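Local coordinates for putative aldehyde dehydrogenase AldY (Bacillus subtilis, PDB 4DNG), which probably oxidises aldehydes to carboxylates with NAD+ and may help protect the cell against stress from ethanol and related compounds, at residues 72-76 with 112-116; 104-108 with 155-161; 144-150 with 223-229; 166-172 with 464-469. All blocks are in the same frame, centred on the assembly; numbering follows the deposited sequence.

Interaction 1 of 4, residues 72-76 with 112-116; sequences LQKAR and LDEAM
Arg76 meets three residues of helix 98-118 along its length. Its CB lies 3.9 Å from Leu112 CB, and its CG 3.8 Å from Met116 CE; Arg76 CD is 4.0 Å from Asp113 OD1. With CG set between the backbone N and the carbonyl carbon (chi1 89°), further bends at chi2 and chi3 turn the guanidinium to Asp113. There it grips the carboxylate side-on: Arg76 NE gives a hydrogen bond of 2.8 Å to Asp113 OD1, and Arg76 NH1 one of 2.6 Å to Asp113 OD2. Both oxygens use their syn lone pairs, and the two planes are only 18° apart, so the salt bridge is nearly flat. Beneath it the packing is apolar. Leu72 CD2 touches Leu112 CD2 at 3.7 Å, while Leu72 CD1 rests on Ala115 CB. Met116 and Leu72 lie alongside each other, pointing opposite ways, and Met116 crosses Gln73 at about a right angle, its SD 3.6 Å from Gln73 CG. The short helical segments run antiparallel (168°), their axes 9.6 Å apart. Phe194 touches Leu72, Ala75 and Leu112, so helix 183-196 packs against both helices. The contact thus joins a buried seam of leucine and alanine, edged by Met116, to a partly exposed ion pair whose paired bonds fix the turn of both charged groups.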
# COMPACT_ATOMS: atom_id res chain seq x y z
N LEU A 72 -3.59 7.44 26.57
CA LEU A 72 -2.33 6.72 26.38
C LEU A 72 -1.49 6.76 27.62
O LEU A 72 -0.86 5.75 27.96
CB LEU A 72 -1.53 7.28 25.21
CG LEU A 72 -2.27 7.27 23.87
CD1 LEU A 72 -1.54 8.15 22.85
CD2 LEU A 72 -2.51 5.86 23.35
N GLN A 73 -1.49 7.92 28.28
CA GLN A 73 -0.74 8.11 29.52
C GLN A 73 -1.22 7.11 30.57
O GLN A 73 -0.42 6.35 31.09
CB GLN A 73 -0.87 9.54 30.03
CG GLN A 73 0.20 10.50 29.52
CD GLN A 73 1.44 10.53 30.39
OE1 GLN A 73 2.30 9.65 30.32
NE2 GLN A 73 1.54 11.56 31.22
N LYS A 74 -2.53 7.09 30.84
CA LYS A 74 -3.06 6.18 31.85
C LYS A 74 -2.80 4.73 31.45
O LYS A 74 -2.45 3.91 32.29
CB LYS A 74 -4.54 6.44 32.11
CG LYS A 74 -4.82 7.86 32.61
CD LYS A 74 -6.13 7.95 33.37
CE LYS A 74 -6.38 9.36 33.86
NZ LYS A 74 -6.98 10.24 32.82
N ALA A 75 -2.91 4.44 30.14
CA ALA A 75 -2.55 3.13 29.59
C ALA A 75 -1.07 2.77 29.85
O ALA A 75 -0.80 1.77 30.51
CB ALA A 75 -2.89 3.06 28.10
N ARG A 76 -0.12 3.58 29.38
CA ARG A 76 1.28 3.34 29.70
C ARG A 76 1.51 3.29 31.21
O ARG A 76 2.36 2.55 31.69
CB ARG A 76 2.21 4.37 29.03
CG ARG A 76 2.48 5.65 29.81
CD ARG A 76 3.69 5.52 30.73
NE ARG A 76 4.95 5.69 30.02
CZ ARG A 76 6.15 5.54 30.59
NH1 ARG A 76 7.25 5.73 29.88
NH2 ARG A 76 6.24 5.21 31.87
N LEU A 112 3.96 3.26 23.42
CA LEU A 112 2.95 4.19 23.95
C LEU A 112 3.51 5.60 24.16
O LEU A 112 2.83 6.59 23.88
CB LEU A 112 2.28 3.65 25.22
CG LEU A 112 1.15 2.65 25.02
CD1 LEU A 112 0.83 1.95 26.33
CD2 LEU A 112 -0.10 3.34 24.46
N ASP A 113 4.74 5.70 24.65
CA ASP A 113 5.42 6.99 24.80
C ASP A 113 5.53 7.69 23.44
O ASP A 113 5.39 8.90 23.36
CB ASP A 113 6.83 6.79 25.38
CG ASP A 113 6.82 6.44 26.88
OD1 ASP A 113 5.77 6.62 27.54
OD2 ASP A 113 7.87 5.97 27.39
N GLU A 114 5.76 6.92 22.38
CA GLU A 114 6.00 7.48 21.06
C GLU A 114 4.69 8.00 20.48
O GLU A 114 4.66 9.10 19.94
CB GLU A 114 6.70 6.46 20.16
CG GLU A 114 7.09 6.98 18.77
CD GLU A 114 8.13 8.10 18.78
OE1 GLU A 114 9.04 8.10 19.64
OE2 GLU A 114 8.04 8.99 17.90
N ALA A 115 3.62 7.23 20.66
CA ALA A 115 2.28 7.63 20.20
C ALA A 115 1.84 9.02 20.65
O ALA A 115 1.28 9.80 19.86
CB ALA A 115 1.25 6.60 20.62
N MET A 116 2.11 9.35 21.91
CA MET A 116 1.78 10.65 22.46
C MET A 116 2.39 11.82 21.68
O MET A 116 1.83 12.91 21.66
CB MET A 116 2.21 10.72 23.91
CG MET A 116 1.41 9.83 24.84
SD MET A 116 2.04 9.94 26.51
CE MET A 116 1.98 8.23 27.04

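Interaction 2 of 4, residues 104-108 with 155-161; sequences ELEQT and FPMNLSM
Glu104 OE2 accepts two backbone N-H groups from the first turn of helix 156-169. Met157 N lies 2.8 Å from Glu104 OE2 and approaches nearly along the C-O axis, though with a bent N-H angle of 134°. Asn158 N is farther from Glu104 OE2, at 3.2 Å, but straighter (169°), and meets the anti side of that oxygen. The glutamate reaches this helix start because its CG stands anti to the backbone N (chi1 -167°) and the chain beyond is extended. A carboxylate at the N-terminal end of a helix probably also gains from the helix dipole, and it partners two first-turn amides within a buried contact. With an alanine here, the amides of Met157 and Asn158 would probably be left without their shared acceptor. The two helical segments run nearly parallel, here in the nucleotide-binding domain of the aldehyde dehydrogenase fold; the Asn158 side chain is about 7 Å from that of Glu253, a predicted active-site residue. Around the carboxylate, Glu104 OE1 comes within 3.5 Å of Phe155 CD1, and Glu104 CG within 3.6 Å of Asn158 CB. One turn on, Thr108 OG1 bonds back to Glu104 O at 2.7 Å, and its methyl CG2 meets Met157 CG and Met161 CE, crossing both methionines at about a right angle. Leu105 CD1 touches the sulfur of Met157.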
# COMPACT_ATOMS: atom_id res chain seq x y z
N GLU A 104 10.33 -6.86 26.24
CA GLU A 104 9.07 -6.74 25.54
C GLU A 104 8.11 -5.74 26.22
O GLU A 104 7.51 -4.88 25.54
CB GLU A 104 8.40 -8.09 25.37
CG GLU A 104 7.26 -8.02 24.37
CD GLU A 104 6.68 -9.37 23.97
OE1 GLU A 104 7.38 -10.41 24.07
OE2 GLU A 104 5.50 -9.37 23.53
N LEU A 105 7.99 -5.83 27.55
CA LEU A 105 7.15 -4.88 28.27
C LEU A 105 7.70 -3.48 28.13
O LEU A 105 6.93 -2.53 27.90
CB LEU A 105 6.98 -5.23 29.75
CG LEU A 105 6.00 -4.34 30.56
CD1 LEU A 105 4.66 -4.15 29.87
CD2 LEU A 105 5.77 -4.95 31.91
N GLU A 106 9.01 -3.34 28.26
CA GLU A 106 9.65 -2.04 28.02
C GLU A 106 9.38 -1.48 26.62
O GLU A 106 8.95 -0.33 26.50
CB GLU A 106 11.14 -2.07 28.37
CG GLU A 106 11.35 -1.77 29.85
CD GLU A 106 12.66 -2.29 30.41
OE1 GLU A 106 13.56 -2.64 29.62
OE2 GLU A 106 12.79 -2.34 31.65
N GLN A 107 9.57 -2.28 25.59
CA GLN A 107 9.32 -1.81 24.21
C GLN A 107 7.88 -1.38 23.97
O GLN A 107 7.65 -0.38 23.30
CB GLN A 107 9.71 -2.87 23.22
CG GLN A 107 11.21 -2.94 22.99
CD GLN A 107 11.57 -4.05 22.00
OE1 GLN A 107 12.73 -4.17 21.59
NE2 GLN A 107 10.59 -4.86 21.62
N THR A 108 6.93 -2.13 24.52
CA THR A 108 5.49 -1.81 24.53
C THR A 108 5.19 -0.42 25.14
O THR A 108 4.43 0.36 24.58
CB THR A 108 4.73 -2.94 25.28
OG1 THR A 108 5.01 -4.19 24.63
CG2 THR A 108 3.20 -2.72 25.29
N PHE A 155 6.52 -12.52 20.69
CA PHE A 155 6.41 -11.07 20.92
C PHE A 155 5.00 -10.55 20.79
O PHE A 155 4.78 -9.48 20.20
CB PHE A 155 7.39 -10.28 20.05
CG PHE A 155 8.83 -10.70 20.21
CD1 PHE A 155 9.54 -10.37 21.37
CD2 PHE A 155 9.47 -11.43 19.20
CE1 PHE A 155 10.86 -10.76 21.52
CE2 PHE A 155 10.79 -11.83 19.35
CZ PHE A 155 11.49 -11.49 20.51
N PRO A 156 4.02 -11.26 21.37
CA PRO A 156 2.59 -10.89 21.23
C PRO A 156 2.26 -9.46 21.67
O PRO A 156 1.52 -8.78 20.98
CB PRO A 156 1.89 -11.89 22.17
CG PRO A 156 2.95 -12.30 23.15
CD PRO A 156 4.18 -12.41 22.28
N MET A 157 2.79 -9.01 22.81
CA MET A 157 2.36 -7.74 23.38
C MET A 157 2.96 -6.55 22.62
O MET A 157 2.26 -5.59 22.27
CB MET A 157 2.71 -7.67 24.86
CG MET A 157 2.37 -6.31 25.44
SD MET A 157 2.54 -6.13 27.21
CE MET A 157 1.32 -7.28 27.84
N ASN A 158 4.25 -6.64 22.36
CA ASN A 158 4.95 -5.63 21.61
C ASN A 158 4.29 -5.41 20.24
O ASN A 158 3.96 -4.27 19.88
CB ASN A 158 6.42 -6.06 21.50
CG ASN A 158 7.21 -5.21 20.55
OD1 ASN A 158 7.36 -4.01 20.75
ND2 ASN A 158 7.75 -5.84 19.51
N LEU A 159 4.08 -6.49 19.48
CA LEU A 159 3.56 -6.40 18.12
C LEU A 159 2.11 -5.94 18.06
O LEU A 159 1.77 -5.13 17.22
CB LEU A 159 3.72 -7.74 17.36
CG LEU A 159 5.16 -8.18 17.02
CD1 LEU A 159 5.19 -9.48 16.23
CD2 LEU A 159 5.94 -7.10 16.28
N SER A 160 1.26 -6.47 18.94
CA SER A 160 -0.08 -5.98 19.12
C SER A 160 -0.08 -4.45 19.36
O SER A 160 -0.75 -3.70 18.64
CB SER A 160 -0.76 -6.71 20.30
OG SER A 160 -0.90 -8.10 20.01
N MET A 161 0.69 -3.99 20.34
CA MET A 161 0.67 -2.57 20.68
C MET A 161 1.26 -1.73 19.53
O MET A 161 0.93 -0.56 19.35
CB MET A 161 1.42 -2.33 21.98
CG MET A 161 1.41 -0.91 22.47
SD MET A 161 -0.27 -0.60 23.00
CE MET A 161 -0.25 -1.44 24.59

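Interaction 3 of 4, residues 144-150 with 223-229; sequences LGVISSI and IPRLISF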
# COMPACT_ATOMS: atom_id res chain seq x y z
N LEU A 144 -8.09 6.93 9.60
CA LEU A 144 -8.35 5.99 8.49
C LEU A 144 -9.72 5.37 8.63
O LEU A 144 -10.47 5.26 7.65
CB LEU A 144 -7.30 4.89 8.48
CG LEU A 144 -7.29 3.86 7.37
CD1 LEU A 144 -7.40 4.46 5.97
CD2 LEU A 144 -6.00 3.09 7.53
N GLY A 145 -10.04 4.98 9.87
CA GLY A 145 -11.31 4.33 10.20
C GLY A 145 -11.09 3.15 11.14
O GLY A 145 -10.57 3.32 12.26
N VAL A 146 -11.47 1.97 10.69
CA VAL A 146 -11.40 0.79 11.56
C VAL A 146 -10.26 -0.11 11.14
O VAL A 146 -10.17 -0.50 9.99
CB VAL A 146 -12.71 -0.02 11.52
CG1 VAL A 146 -12.56 -1.28 12.36
CG2 VAL A 146 -13.87 0.84 11.99
N ILE A 147 -9.40 -0.44 12.10
CA ILE A 147 -8.18 -1.20 11.84
C ILE A 147 -8.45 -2.66 12.23
O ILE A 147 -8.98 -2.91 13.32
CB ILE A 147 -7.00 -0.68 12.72
CG1 ILE A 147 -6.81 0.85 12.61
CG2 ILE A 147 -5.70 -1.43 12.43
CD1 ILE A 147 -6.53 1.36 11.21
N SER A 148 -8.10 -3.60 11.33
CA SER A 148 -8.05 -5.02 11.64
C SER A 148 -6.62 -5.43 11.98
O SER A 148 -5.70 -5.34 11.14
CB SER A 148 -8.59 -5.86 10.50
OG SER A 148 -9.03 -7.13 10.99
N SER A 149 -6.45 -5.91 13.20
CA SER A 149 -5.12 -6.16 13.77
C SER A 149 -4.99 -7.61 14.23
O SER A 149 -5.84 -8.10 14.97
CB SER A 149 -4.92 -5.21 14.94
OG SER A 149 -3.76 -5.54 15.66
N ILE A 150 -3.93 -8.29 13.77
CA ILE A 150 -3.67 -9.70 14.03
C ILE A 150 -2.23 -9.90 14.47
O ILE A 150 -1.30 -9.45 13.80
CB ILE A 150 -3.88 -10.56 12.77
CG1 ILE A 150 -5.31 -10.40 12.24
CG2 ILE A 150 -3.52 -12.04 13.02
CD1 ILE A 150 -5.47 -10.83 10.80
N ILE A 223 -15.79 -3.70 6.39
CA ILE A 223 -15.46 -2.57 7.30
C ILE A 223 -13.99 -2.08 7.36
O ILE A 223 -13.69 -0.96 6.96
CB ILE A 223 -15.95 -2.77 8.75
CG1 ILE A 223 -17.45 -3.14 8.82
CG2 ILE A 223 -15.62 -1.52 9.57
CD1 ILE A 223 -18.41 -2.19 8.15
N PRO A 224 -13.07 -2.91 7.90
CA PRO A 224 -11.77 -2.33 8.26
C PRO A 224 -11.02 -1.82 7.07
O PRO A 224 -11.07 -2.46 6.01
CB PRO A 224 -11.00 -3.52 8.86
CG PRO A 224 -11.62 -4.73 8.27
CD PRO A 224 -13.08 -4.38 8.08
N ARG A 225 -10.28 -0.72 7.24
CA ARG A 225 -9.54 -0.12 6.11
C ARG A 225 -8.04 -0.42 6.08
O ARG A 225 -7.36 -0.13 5.10
CB ARG A 225 -9.83 1.37 6.01
CG ARG A 225 -11.04 1.65 5.15
CD ARG A 225 -11.56 3.06 5.33
NE ARG A 225 -13.02 3.08 5.15
CZ ARG A 225 -13.68 3.87 4.31
NH1 ARG A 225 -13.03 4.75 3.55
NH2 ARG A 225 -15.00 3.79 4.24
N LEU A 226 -7.55 -1.05 7.15
CA LEU A 226 -6.18 -1.59 7.19
C LEU A 226 -6.16 -2.93 7.88
O LEU A 226 -6.80 -3.10 8.93
CB LEU A 226 -5.25 -0.62 7.89
CG LEU A 226 -3.83 -1.07 8.24
CD1 LEU A 226 -2.88 -0.82 7.10
CD2 LEU A 226 -3.37 -0.28 9.43
N ILE A 227 -5.44 -3.89 7.28
CA ILE A 227 -5.10 -5.15 7.90
C ILE A 227 -3.65 -5.04 8.33
O ILE A 227 -2.77 -4.78 7.51
CB ILE A 227 -5.14 -6.37 6.96
CG1 ILE A 227 -6.36 -6.38 6.04
CG2 ILE A 227 -5.07 -7.66 7.78
CD1 ILE A 227 -7.66 -6.44 6.79
N SER A 228 -3.42 -5.26 9.61
CA SER A 228 -2.10 -5.31 10.20
C SER A 228 -1.85 -6.78 10.59
O SER A 228 -2.65 -7.36 11.31
CB SER A 228 -2.10 -4.39 11.44
OG SER A 228 -0.86 -4.45 12.11
N PHE A 229 -0.76 -7.38 10.09
CA PHE A 229 -0.47 -8.80 10.29
C PHE A 229 1.03 -9.06 10.45
O PHE A 229 1.86 -8.46 9.75
CB PHE A 229 -1.02 -9.63 9.11
CG PHE A 229 -0.66 -11.11 9.15
CD1 PHE A 229 -1.34 -11.99 9.98
CD2 PHE A 229 0.33 -11.63 8.32
CE1 PHE A 229 -1.02 -13.35 10.02
CE2 PHE A 229 0.65 -12.99 8.34
CZ PHE A 229 -0.02 -13.85 9.21
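Ile147 and Leu226 lie side by side on one face of the sheet and point the same way, Ile147 CG2 4.0 Å from Leu226 CD2. A glycine at Ile147 would probably open a gap beside Leu226 and leave its CD2 methyl freer to turn. From the loop before the strand, Leu144 crosses Leu226 at about a right angle, its CD2 on Leu226 CB. The other face carries Ser148, Ile150, Ile227 and Phe229. With CG1 anti to the carbonyl carbon (chi1 -59°), Ile150 presents CG2 to Phe229 CD1 at 3.7 Å in the plane of the ring, so the aromatic is touched at its edge. Ser148 CB touches both Pro224 CB and Ile227 CD1, while its hydroxyl bonds Met218 O. Val146 CG2 meets Ile223 CG2 at the strand entry, and Arg225, its CB against Leu144 CG, forms a salt bridge with Asp429 of the second subunit. The backbones are joined in parallel: Ser148 N to Leu226 O (2.8 Å), Ser228 N to Ser148 O (2.7 Å) and Ile150 N to Ser228 O (2.9 Å). Helix 233-246 packs on Ile227 and Phe229, and Phe229 touches Val235, an NAD(+)-binding residue by similarity. Neighbouring parallel strands under flanking helices are characteristic of the Rossmann-like NAD(+)-binding domain of aldehyde dehydrogenases.

Interaction 4 of 4, residues 166-172 with 464-469; sequences PAIALGN and VVEEFT
Phe468 and Asn172 meet because each sets its CG anti to the carbonyl carbon (chi1 -68° and -53°), which turns the ring toward Pro166 and the amide toward the Phe468 carbonyl. Pro166 CB stands over one face of the phenylalanine, 4.1 Å from the ring centroid, in a CH-pi contact offset toward the rim; Ala167 N lies over the same face. Pro166 CB also touches Val464 CG1 at 3.9 Å. Beside the ring, Leu170 crosses Phe468 at about a right angle, its CD1 3.8 Å from Phe468 CB, and its CB meets Thr469 CG2 at 3.7 Å. The polar tie is made by Asn172 ND2, which donates to Phe468 O at 2.9 Å with an N-H angle of 159°, in the carbonyl plane and on a lone pair. The same nitrogen gives a second bond, to Ala167 O at 3.0 Å, so it bridges the two segments. Helix 156-169 closes here in a Schellman motif with Gly171 as its C' residue: Asn172 N bonds Ala167 O and Gly171 N bonds Ile168 O. Asn172 OD1 accepts from Gly145 N on strand 135-150. A single buried amide thereby satisfies the carbonyls of Ala167 and Phe468 and a strand amide, while Pro166, Leu170 and Phe468 pack alongside; this joins the C-terminal helix to the nucleotide-binding domain.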
# COMPACT_ATOMS: atom_id res chain seq x y z
N PRO A 166 -0.74 3.46 17.78
CA PRO A 166 -0.94 4.46 16.72
C PRO A 166 -2.39 4.55 16.22
O PRO A 166 -2.91 5.64 16.02
CB PRO A 166 -0.03 3.96 15.59
CG PRO A 166 0.49 2.63 16.02
CD PRO A 166 0.41 2.59 17.51
N ALA A 167 -3.04 3.40 16.05
CA ALA A 167 -4.44 3.38 15.63
C ALA A 167 -5.29 4.29 16.51
O ALA A 167 -5.95 5.21 16.03
CB ALA A 167 -4.98 1.97 15.69
N ILE A 168 -5.26 4.02 17.81
CA ILE A 168 -6.03 4.79 18.76
C ILE A 168 -5.57 6.26 18.85
O ILE A 168 -6.39 7.16 18.95
CB ILE A 168 -6.05 4.09 20.14
CG1 ILE A 168 -6.96 2.85 20.05
CG2 ILE A 168 -6.49 5.06 21.24
CD1 ILE A 168 -6.71 1.83 21.14
N ALA A 169 -4.26 6.48 18.79
CA ALA A 169 -3.71 7.83 18.81
C ALA A 169 -4.28 8.71 17.71
O ALA A 169 -4.49 9.91 17.91
CB ALA A 169 -2.20 7.77 18.68
N LEU A 170 -4.55 8.10 16.56
CA LEU A 170 -4.91 8.86 15.37
C LEU A 170 -6.39 8.72 15.04
O LEU A 170 -6.81 8.84 13.88
CB LEU A 170 -3.99 8.46 14.20
CG LEU A 170 -2.51 8.79 14.48
CD1 LEU A 170 -1.58 7.98 13.61
CD2 LEU A 170 -2.26 10.29 14.30
N GLY A 171 -7.18 8.46 16.07
CA GLY A 171 -8.63 8.52 15.98
C GLY A 171 -9.28 7.34 15.33
O GLY A 171 -10.44 7.41 14.92
N ASN A 172 -8.55 6.24 15.21
CA ASN A 172 -9.14 5.02 14.66
C ASN A 172 -9.73 4.16 15.77
O ASN A 172 -9.52 4.42 16.95
CB ASN A 172 -8.10 4.22 13.88
CG ASN A 172 -7.42 5.05 12.82
OD1 ASN A 172 -8.04 5.41 11.81
ND2 ASN A 172 -6.13 5.36 13.05
N VAL A 464 4.61 6.13 10.33
CA VAL A 464 3.48 5.48 10.99
C VAL A 464 2.20 6.32 10.92
O VAL A 464 1.11 5.78 10.69
CB VAL A 464 3.79 5.17 12.47
CG1 VAL A 464 2.84 4.10 12.98
CG2 VAL A 464 5.22 4.70 12.63
N VAL A 465 2.34 7.62 11.11
CA VAL A 465 1.22 8.57 11.00
C VAL A 465 0.52 8.45 9.64
O VAL A 465 -0.70 8.37 9.59
CB VAL A 465 1.67 10.03 11.32
CG1 VAL A 465 0.71 11.07 10.75
CG2 VAL A 465 1.82 10.22 12.83
N GLU A 466 1.30 8.39 8.56
CA GLU A 466 0.74 8.18 7.22
C GLU A 466 -0.02 6.85 7.13
O GLU A 466 -1.02 6.77 6.43
CB GLU A 466 1.82 8.21 6.12
CG GLU A 466 2.84 9.34 6.18
CD GLU A 466 2.25 10.74 5.98
OE1 GLU A 466 1.27 10.90 5.22
OE2 GLU A 466 2.79 11.69 6.58
N GLU A 467 0.46 5.82 7.84
CA GLU A 467 -0.12 4.47 7.73
C GLU A 467 -1.50 4.41 8.34
O GLU A 467 -2.38 3.74 7.81
CB GLU A 467 0.79 3.40 8.36
CG GLU A 467 1.89 2.83 7.46
CD GLU A 467 2.73 1.75 8.16
OE1 GLU A 467 3.89 2.05 8.56
OE2 GLU A 467 2.24 0.61 8.33
N PHE A 468 -1.70 5.15 9.42
CA PHE A 468 -2.95 5.09 10.19
C PHE A 468 -3.83 6.30 9.98
O PHE A 468 -4.86 6.46 10.63
CB PHE A 468 -2.65 4.86 11.68
CG PHE A 468 -2.08 3.50 11.97
CD1 PHE A 468 -2.91 2.41 12.22
CD2 PHE A 468 -0.70 3.29 11.94
CE1 PHE A 468 -2.39 1.15 12.46
CE2 PHE A 468 -0.17 2.04 12.17
CZ PHE A 468 -1.02 0.96 12.43
N THR A 469 -3.44 7.17 9.05
CA THR A 469 -4.30 8.31 8.70
C THR A 469 -4.51 8.39 7.23
O THR A 469 -3.72 7.84 6.45
CB THR A 469 -3.73 9.66 9.18
OG1 THR A 469 -2.49 9.94 8.50
CG2 THR A 469 -3.52 9.64 10.70

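Of the contacting parts, helix 65-81 comes first from the N terminus: interaction 1 closes the loop from it to helix 98-118. That helix also serves interaction 2, which pairs its earlier turns with the start of helix 156-169, so interactions 1 and 2 cross along the chain and touch through Leu112 and Met161. Strand 135-150 pairs with strand 226-231 in interaction 3, which crosses both interaction 2 and interaction 4. Interaction 4 spans the longest separation, bringing helix 462-468 back to the end of helix 156-169; it touches interaction 3 through Leu226 and Phe468, and interaction 1 through Ala169. Together they tie the helices to the sheet that holds strands 135-150 and 226-231 and to the C-terminal segment.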